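Side-chain contacts in berberine bridge enzyme-like protein (Arabidopsis thaliana, PDB 5D79), which binds FAD as an oxidoreductase of the oxygen-dependent FAD-linked family and is involved in adaptation to salt stress: residues A[330-335]-A[340-345]; A[284-289]-A[315-320]. One frame throughout, in Å; residues are numbered along the deposited sequence.

Contact 1 of 2, residues A[330-335]-A[340-345]; sequences GCEEMS and VLWFAD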
loop_
_atom_site.group_PDB
_atom_site.type_symbol
_atom_site.label_atom_id
_atom_site.label_comp_id
_atom_site.label_asym_id
_atom_site.label_seq_id
_atom_site.Cartn_x
_atom_site.Cartn_y
_atom_site.Cartn_z
ATOM N N GLY A 330 10.728 -14.113 24.444
ATOM C CA GLY A 330 9.852 -13.378 23.555
ATOM C C GLY A 330 10.495 -13.177 22.201
ATOM O O GLY A 330 9.863 -12.664 21.285
ATOM N N CYS A 331 11.749 -13.609 22.078
ATOM C CA CYS A 331 12.542 -13.373 20.880
ATOM C C CYS A 331 12.812 -14.613 20.041
ATOM O O CYS A 331 12.876 -15.718 20.552
ATOM C CB CYS A 331 13.872 -12.763 21.260
ATOM S SG CYS A 331 13.735 -11.255 22.180
ATOM N N GLU A 332 13.010 -14.409 18.750
ATOM C CA GLU A 332 13.358 -15.499 17.864
ATOM C C GLU A 332 14.319 -15.038 16.770
ATOM O O GLU A 332 13.982 -14.153 15.977
ATOM C CB GLU A 332 12.104 -16.103 17.223
ATOM C CG GLU A 332 12.421 -17.366 16.446
ATOM C CD GLU A 332 11.199 -18.173 16.087
ATOM O OE1 GLU A 332 10.069 -17.753 16.411
ATOM O OE2 GLU A 332 11.378 -19.237 15.472
ATOM N N GLU A 333 15.508 -15.640 16.734
ATOM C CA GLU A 333 16.463 -15.385 15.666
ATOM C C GLU A 333 16.096 -16.204 14.438
ATOM O O GLU A 333 15.819 -17.390 14.537
ATOM C CB GLU A 333 17.900 -15.703 16.121
ATOM C CG GLU A 333 18.539 -14.606 16.993
ATOM C CD GLU A 333 20.033 -14.813 17.243
ATOM O OE1 GLU A 333 20.498 -15.965 17.136
ATOM O OE2 GLU A 333 20.741 -13.820 17.545
ATOM N N MET A 334 16.079 -15.558 13.280
ATOM C CA MET A 334 15.762 -16.227 12.018
ATOM C C MET A 334 16.330 -15.392 10.876
ATOM O O MET A 334 16.946 -14.357 11.124
ATOM C CB MET A 334 14.248 -16.412 11.849
ATOM C CG MET A 334 13.464 -15.096 11.811
ATOM S SD MET A 334 11.682 -15.331 11.740
ATOM C CE MET A 334 11.394 -16.215 13.253
ATOM N N SER A 335 16.129 -15.833 9.635
ATOM C CA SER A 335 16.566 -15.044 8.479
ATOM C C SER A 335 15.543 -13.941 8.181
ATOM O O SER A 335 14.429 -13.975 8.686
ATOM C CB SER A 335 16.771 -15.943 7.261
ATOM O OG SER A 335 15.529 -16.432 6.790
ATOM N N VAL A 340 9.631 -12.396 7.105
ATOM C CA VAL A 340 8.525 -12.057 6.211
ATOM C C VAL A 340 7.323 -12.992 6.444
ATOM O O VAL A 340 6.186 -12.545 6.567
ATOM C CB VAL A 340 8.969 -12.123 4.714
ATOM C CG1 VAL A 340 7.779 -11.990 3.785
ATOM C CG2 VAL A 340 10.020 -11.058 4.404
ATOM N N LEU A 341 7.573 -14.293 6.500
ATOM C CA LEU A 341 6.508 -15.240 6.804
ATOM C C LEU A 341 5.963 -14.956 8.192
ATOM O O LEU A 341 4.773 -15.087 8.455
ATOM C CB LEU A 341 7.004 -16.690 6.728
ATOM C CG LEU A 341 7.038 -17.418 5.385
ATOM C CD1 LEU A 341 8.066 -16.799 4.484
ATOM C CD2 LEU A 341 7.367 -18.870 5.602
ATOM N N TRP A 342 6.861 -14.574 9.086
ATOM C CA TRP A 342 6.497 -14.329 10.462
ATOM C C TRP A 342 5.476 -13.209 10.519
ATOM O O TRP A 342 4.385 -13.372 11.050
ATOM C CB TRP A 342 7.744 -13.982 11.270
ATOM C CG TRP A 342 7.596 -14.061 12.757
ATOM C CD1 TRP A 342 7.720 -15.181 13.549
ATOM C CD2 TRP A 342 7.335 -12.974 13.639
ATOM N NE1 TRP A 342 7.539 -14.843 14.868
ATOM C CE2 TRP A 342 7.304 -13.496 14.950
ATOM C CE3 TRP A 342 7.119 -11.606 13.451
ATOM C CZ2 TRP A 342 7.063 -12.693 16.065
ATOM C CZ3 TRP A 342 6.878 -10.809 14.560
ATOM C CH2 TRP A 342 6.856 -11.355 15.849
ATOM N N PHE A 343 5.827 -12.071 9.938
ATOM C CA PHE A 343 4.945 -10.918 9.983
ATOM C C PHE A 343 3.691 -11.161 9.156
ATOM O O PHE A 343 2.655 -10.566 9.427
ATOM C CB PHE A 343 5.672 -9.660 9.510
ATOM C CG PHE A 343 6.424 -8.960 10.598
ATOM C CD1 PHE A 343 5.759 -8.161 11.505
ATOM C CD2 PHE A 343 7.797 -9.105 10.714
ATOM C CE1 PHE A 343 6.443 -7.519 12.502
ATOM C CE2 PHE A 343 8.487 -8.469 11.706
ATOM C CZ PHE A 343 7.809 -7.673 12.605
ATOM N N ALA A 344 3.773 -12.041 8.167
ATOM C CA ALA A 344 2.601 -12.358 7.359
ATOM C C ALA A 344 1.705 -13.425 8.017
ATOM O O ALA A 344 0.799 -13.948 7.380
ATOM C CB ALA A 344 3.026 -12.807 5.987
ATOM N N ASP A 345 1.980 -13.752 9.280
ATOM C CA ASP A 345 1.133 -14.624 10.110
ATOM C C ASP A 345 1.053 -16.087 9.696
ATOM O O ASP A 345 0.057 -16.758 9.974
ATOM C CB ASP A 345 -0.290 -14.077 10.181
ATOM C CG ASP A 345 -0.440 -13.000 11.219
ATOM O OD1 ASP A 345 -0.108 -13.262 12.394
ATOM O OD2 ASP A 345 -0.877 -11.886 10.859
#
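Met334 and Trp342 carry the apolar part of this contact, and their side chains cross at about a right angle. The methyl CE of Met334 lies 3.8 Å from Trp342 CD1, on the pyrrole half of the indole, and reaches the ring obliquely. Behind it the sulfur makes a Met-aromatic contact: Met334 SD stands 4.9 Å from the centroid of the five-membered ring of Trp342, 41° off the ring normal. SD also rests 4.2 Å from Trp342 CB. The bend at chi3 (61°) sets CE near CD1 while SD stays beside CB, a shape that the flexible methionine chain adopts easily.

Residues 331-334 form an outermost strand of the seven-stranded antiparallel sheet, consistent with the substrate domain of this family, and the helix 336-343 follows at once. Ser335 is the N-cap of that helix, its OG accepting a hydrogen bond from Glu338 N. At the other end a Schellman motif closes the helix, with Asp345 in its positive-phi position and Asp345 N bonded to Trp342 O at 3.0 Å.

The polar approach is looser. Glu332, its chain extended, brings OE1 to 4.2 Å from Trp342 NE1, too far for a hydrogen bond, and the carboxylate plane stands 86° from the indole plane. The broad indole offers a surface to Met334 and Lys257 together, the latter by a cation-pi contact, while Lys348 forms a long, weak ion pair with Glu332 OE2. Within the helix, Trp342 CE3 sits 3.7 Å above the ring plane of Phe343, over its centre.

Contact 2 of 2, residues A[284-289]-A[315-320]; sequences LFIRTT and ALMEEK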
loop_
_atom_site.group_PDB
_atom_site.type_symbol
_atom_site.label_atom_id
_atom_site.label_comp_id
_atom_site.label_asym_id
_atom_site.label_seq_id
_atom_site.Cartn_x
_atom_site.Cartn_y
_atom_site.Cartn_z
ATOM N N LEU A 284 16.153 -1.136 14.743
ATOM C CA LEU A 284 15.026 -1.587 15.556
ATOM C C LEU A 284 13.667 -1.046 15.095
ATOM O O LEU A 284 13.423 0.157 15.105
ATOM C CB LEU A 284 15.244 -1.208 17.030
ATOM C CG LEU A 284 14.168 -1.657 18.028
ATOM C CD1 LEU A 284 13.910 -3.150 17.891
ATOM C CD2 LEU A 284 14.588 -1.333 19.458
ATOM N N PHE A 285 12.790 -1.970 14.724
ATOM C CA PHE A 285 11.426 -1.682 14.316
ATOM C C PHE A 285 10.470 -2.190 15.375
ATOM O O PHE A 285 10.446 -3.383 15.636
ATOM C CB PHE A 285 11.120 -2.350 12.969
ATOM C CG PHE A 285 9.682 -2.218 12.523
ATOM C CD1 PHE A 285 9.249 -1.085 11.856
ATOM C CD2 PHE A 285 8.766 -3.235 12.766
ATOM C CE1 PHE A 285 7.925 -0.968 11.443
ATOM C CE2 PHE A 285 7.444 -3.121 12.351
ATOM C CZ PHE A 285 7.029 -1.988 11.688
ATOM N N ILE A 286 9.691 -1.298 15.983
ATOM C CA ILE A 286 8.716 -1.696 16.998
ATOM C C ILE A 286 7.303 -1.172 16.697
ATOM O O ILE A 286 7.018 0.022 16.836
ATOM C CB ILE A 286 9.115 -1.204 18.418
ATOM C CG1 ILE A 286 10.620 -1.039 18.563
ATOM C CG2 ILE A 286 8.582 -2.145 19.501
ATOM C CD1 ILE A 286 10.973 -0.354 19.838
ATOM N N ARG A 287 6.423 -2.086 16.320
ATOM C CA ARG A 287 5.028 -1.779 16.007
ATOM C C ARG A 287 4.070 -2.139 17.162
ATOM O O ARG A 287 4.286 -3.099 17.899
ATOM C CB ARG A 287 4.620 -2.510 14.717
ATOM C CG ARG A 287 3.118 -2.796 14.570
ATOM C CD ARG A 287 2.737 -3.272 13.164
ATOM N NE ARG A 287 3.045 -2.262 12.146
ATOM C CZ ARG A 287 3.001 -2.488 10.836
ATOM N NH1 ARG A 287 2.658 -3.694 10.386
ATOM N NH2 ARG A 287 3.304 -1.526 9.978
ATOM N N THR A 288 3.020 -1.344 17.322
ATOM C CA THR A 288 1.991 -1.602 18.307
ATOM C C THR A 288 0.666 -1.807 17.586
ATOM O O THR A 288 0.231 -0.961 16.801
ATOM C CB THR A 288 1.869 -0.437 19.326
ATOM O OG1 THR A 288 3.090 -0.306 20.077
ATOM C CG2 THR A 288 0.710 -0.665 20.285
ATOM N N THR A 289 0.029 -2.940 17.828
ATOM C CA THR A 289 -1.282 -3.178 17.254
ATOM C C THR A 289 -2.306 -3.403 18.351
ATOM O O THR A 289 -2.150 -4.268 19.209
ATOM C CB THR A 289 -1.287 -4.389 16.319
ATOM O OG1 THR A 289 -0.186 -4.289 15.407
ATOM C CG2 THR A 289 -2.617 -4.464 15.549
ATOM N N ALA A 315 19.821 -5.944 25.026
ATOM C CA ALA A 315 20.568 -4.904 25.712
ATOM C C ALA A 315 20.058 -3.543 25.284
ATOM O O ALA A 315 20.018 -2.603 26.080
ATOM C CB ALA A 315 22.044 -5.034 25.417
ATOM N N LEU A 316 19.666 -3.445 24.019
ATOM C CA LEU A 316 19.142 -2.197 23.489
ATOM C C LEU A 316 17.763 -1.907 24.081
ATOM O O LEU A 316 17.419 -0.754 24.343
ATOM C CB LEU A 316 19.081 -2.246 21.962
ATOM C CG LEU A 316 18.624 -0.985 21.225
ATOM C CD1 LEU A 316 19.522 0.197 21.516
ATOM C CD2 LEU A 316 18.569 -1.242 19.731
ATOM N N MET A 317 16.984 -2.951 24.332
ATOM C CA MET A 317 15.605 -2.747 24.759
ATOM C C MET A 317 15.457 -2.496 26.257
ATOM O O MET A 317 14.452 -1.938 26.689
ATOM C CB MET A 317 14.740 -3.941 24.349
ATOM C CG MET A 317 14.287 -3.911 22.889
ATOM S SD MET A 317 12.705 -3.087 22.614
ATOM C CE MET A 317 11.641 -4.094 23.631
ATOM N N GLU A 318 16.434 -2.914 27.053
ATOM C CA GLU A 318 16.397 -2.629 28.493
ATOM C C GLU A 318 16.846 -1.188 28.723
ATOM O O GLU A 318 16.471 -0.537 29.707
ATOM C CB GLU A 318 17.280 -3.612 29.274
ATOM C CG GLU A 318 16.773 -5.054 29.278
ATOM C CD GLU A 318 17.889 -6.070 29.082
ATOM O OE1 GLU A 318 19.060 -5.641 28.951
ATOM O OE2 GLU A 318 17.597 -7.290 29.050
ATOM N N GLU A 319 17.648 -0.707 27.777
ATOM C CA GLU A 319 18.173 0.652 27.752
ATOM C C GLU A 319 17.123 1.686 27.329
ATOM O O GLU A 319 16.949 2.711 27.992
ATOM C CB GLU A 319 19.379 0.706 26.809
ATOM C CG GLU A 319 19.790 2.095 26.355
ATOM C CD GLU A 319 20.665 2.806 27.363
ATOM O OE1 GLU A 319 20.905 2.236 28.454
ATOM O OE2 GLU A 319 21.114 3.936 27.055
ATOM N N LYS A 320 16.419 1.414 26.234
ATOM C CA LYS A 320 15.513 2.395 25.646
ATOM C C LYS A 320 14.021 2.147 25.953
ATOM O O LYS A 320 13.210 3.081 25.912
ATOM C CB LYS A 320 15.720 2.448 24.124
ATOM C CG LYS A 320 17.115 2.875 23.659
ATOM C CD LYS A 320 17.454 4.301 24.076
ATOM C CE LYS A 320 18.307 5.010 23.020
ATOM N NZ LYS A 320 17.571 5.335 21.751
#
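Strand 284-289 and helix 315-320 are separated by 11.5 Å at the closest approach of their axes, and their N-to-C directions differ by 59°. The backbones come nearest at Leu284 and Leu316, whose CA atoms are 9.0 Å apart; side chains fill the interval, without a hydrogen bond between the segments.

Leu284 is central. Its CD2 meets Leu316 CD2 at 4.0 Å as the two leucines slide past each other in opposite directions. The same Leu284 CD2 lies 4.1 Å from Met317 SD, and here the side chains cross at about a right angle. Leucine suits both sides because its branched end spreads methyls over an apolar surface. Met317 points its CB to the flank of the strand, but bends at chi2 (-91°) and chi3 (-60°) bring the sulfur in toward the ends of Leu284 and Ile286, with Ile286 CD1 4.3 Å from Met317 SD. This unbranched, pliable chain can reach across both branched ends.

Around this patch, Tyr306 touches both Leu284 and Leu316, while Leu324 and Leu326 border Met317. Leu284 and Ile286 face the helix, whereas Phe285 and Arg287 project from the other face of the strand, where Phe285 CZ lies over one face of the guanidinium, whose NH2 is hydrogen-bonded to Thr401 OG1. This is alpha+beta packing, with helix 310-320 against one face of the seven-stranded antiparallel sheet, consistent with the substrate domain of berberine bridge enzyme-like flavoproteins.

In the fold
Followed from the N terminus, past strand 253-260 and helix 263-276, the chain enters strand 284-292, returns through strand 298-306 and reaches helix 310-320, where contact 2 closes a loop of 25 residues. It then passes to edge strand 331-334 and turns directly into helix 336-343, so that contact 1 closes a much shorter loop of four helical residues. The contacts are therefore in series, neither nested nor crossed. Both reach the seven-stranded antiparallel sheet, contact 2 at an inner strand and contact 1 at its edge, with centres 15 Å apart. Cys331 links their surroundings by touching helix 310-320, and strand 298-306 borders both, through Tyr306 at contact 2 and Thr303 at contact 1.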